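Fructokinase (Xylella fastidiosa Temecula1, PDB 3LJS) probably phosphorylates fructose at the expense of ATP, as a fructokinase of the PfkB carbohydrate kinase family. Local coordinates at residues Leu201-Leu204 with Ala205-Ala209. Residues are numbered along the deposited sequence; the frame is centred on the assembly and turned at random.
Sequences LDYL and ANTLA
T207 lays its methyl CG2 over one face of the Y203 ring, one helical turn back. CG2 stands 4.0 Å from the centroid of that ring and 18° off its normal, which identifies a CH-pi contact, shifted toward the rim, where CE2 and CZ of Y203 are the closest ring atoms. Two torsions bring the groups together: Y203 holds CG anti to its own N, and T207 (chi1 74°) sets CG2 beside its N while turning OG1 back along the helix. That hydroxyl donates to the carbonyl of L204, with OG1 of T207 2.7 Å from O of L204 and a C=O...donor angle of 128°. The same oxygen also accepts a bond from N of L208, but a weak one at 3.3 Å, so the threonine provides the shorter of its two bonds. OG1 is also hydrogen-bonded to NE1 of W185, and the side chains of L204 and L208 both touch W185, tying this turn to helix 181-189. F169 meets the Y203 ring with its plane inclined, while L201, L204 and A205 pack on helix 212-220. Regular i to i+4 bonds run up to T207 N, which lies 3.1 Å from O of Y203. Beyond it, A209 has positive phi, and N of A209 bonds to O of N206 at 2.9 Å; this marks a Schellman motif closing helix 198-207, which follows a central strand of the ribokinase-like alpha/beta fold.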
loop_
_atom_site.group_PDB
_atom_site.type_symbol
_atom_site.label_atom_id
_atom_site.label_comp_id
_atom_site.label_asym_id
_atom_site.label_seq_id
_atom_site.Cartn_x
_atom_site.Cartn_y
_atom_site.Cartn_z
ATOM N N LEU B 201 2.096 -9.747 -28.886
ATOM C CA LEU B 201 2.332 -10.639 -30.015
ATOM C C LEU B 201 3.789 -10.459 -30.461
ATOM O O LEU B 201 4.476 -11.430 -30.780
ATOM C CB LEU B 201 1.370 -10.305 -31.160
ATOM C CG LEU B 201 1.478 -11.096 -32.468
ATOM C CD1 LEU B 201 1.417 -12.591 -32.190
ATOM C CD2 LEU B 201 0.349 -10.676 -33.406
ATOM N N ASP B 202 4.256 -9.212 -30.465
ATOM C CA ASP B 202 5.631 -8.919 -30.854
ATOM C C ASP B 202 6.586 -9.515 -29.828
ATOM O O ASP B 202 7.598 -10.119 -30.183
ATOM C CB ASP B 202 5.852 -7.406 -30.956
ATOM C CG ASP B 202 5.046 -6.775 -32.075
ATOM O OD1 ASP B 202 4.970 -7.386 -33.164
ATOM O OD2 ASP B 202 4.498 -5.666 -31.873
ATOM N N TYR B 203 6.253 -9.343 -28.554
ATOM C CA TYR B 203 7.063 -9.878 -27.466
ATOM C C TYR B 203 7.225 -11.383 -27.644
ATOM O O TYR B 203 8.336 -11.912 -27.595
ATOM C CB TYR B 203 6.387 -9.598 -26.118
ATOM C CG TYR B 203 6.974 -10.383 -24.965
ATOM C CD1 TYR B 203 8.151 -9.972 -24.337
ATOM C CD2 TYR B 203 6.371 -11.559 -24.523
ATOM C CE1 TYR B 203 8.712 -10.717 -23.300
ATOM C CE2 TYR B 203 6.923 -12.312 -23.490
ATOM C CZ TYR B 203 8.091 -11.887 -22.885
ATOM O OH TYR B 203 8.641 -12.641 -21.875
ATOM N N LEU B 204 6.104 -12.069 -27.852
ATOM C CA LEU B 204 6.119 -13.516 -28.029
ATOM C C LEU B 204 6.917 -13.934 -29.259
ATOM O O LEU B 204 7.619 -14.949 -29.239
ATOM C CB LEU B 204 4.682 -14.044 -28.122
ATOM C CG LEU B 204 3.884 -13.897 -26.821
ATOM C CD1 LEU B 204 2.408 -14.155 -27.066
ATOM C CD2 LEU B 204 4.445 -14.865 -25.784
ATOM N N ALA B 205 6.811 -13.153 -30.329
ATOM C CA ALA B 205 7.539 -13.456 -31.556
ATOM C C ALA B 205 9.034 -13.373 -31.269
ATOM O O ALA B 205 9.817 -14.203 -31.736
ATOM C CB ALA B 205 7.154 -12.472 -32.653
ATOM N N ASN B 206 9.422 -12.371 -30.489
ATOM C CA ASN B 206 10.820 -12.183 -30.139
ATOM C C ASN B 206 11.353 -13.367 -29.339
ATOM O O ASN B 206 12.480 -13.806 -29.557
ATOM C CB ASN B 206 11.007 -10.886 -29.342
ATOM C CG ASN B 206 10.709 -9.644 -30.167
ATOM O OD1 ASN B 206 11.204 -9.497 -31.288
ATOM N ND2 ASN B 206 9.906 -8.738 -29.613
ATOM N N THR B 207 10.546 -13.895 -28.422
ATOM C CA THR B 207 10.987 -15.027 -27.616
ATOM C C THR B 207 11.198 -16.253 -28.493
ATOM O O THR B 207 11.817 -17.229 -28.072
ATOM C CB THR B 207 9.965 -15.401 -26.523
ATOM O OG1 THR B 207 8.842 -16.059 -27.122
ATOM C CG2 THR B 207 9.498 -14.159 -25.779
ATOM N N LEU B 208 10.673 -16.204 -29.711
ATOM C CA LEU B 208 10.814 -17.316 -30.643
ATOM C C LEU B 208 11.828 -16.969 -31.726
ATOM O O LEU B 208 12.155 -17.804 -32.568
ATOM C CB LEU B 208 9.473 -17.633 -31.311
ATOM C CG LEU B 208 8.294 -18.117 -30.463
ATOM C CD1 LEU B 208 7.080 -18.308 -31.363
ATOM C CD2 LEU B 208 8.649 -19.423 -29.766
ATOM N N ALA B 209 12.322 -15.734 -31.700
ATOM C CA ALA B 209 13.278 -15.282 -32.703
ATOM C C ALA B 209 12.625 -15.493 -34.064
ATOM O O ALA B 209 13.267 -15.940 -35.016
ATOM C CB ALA B 209 14.576 -16.086 -32.605
#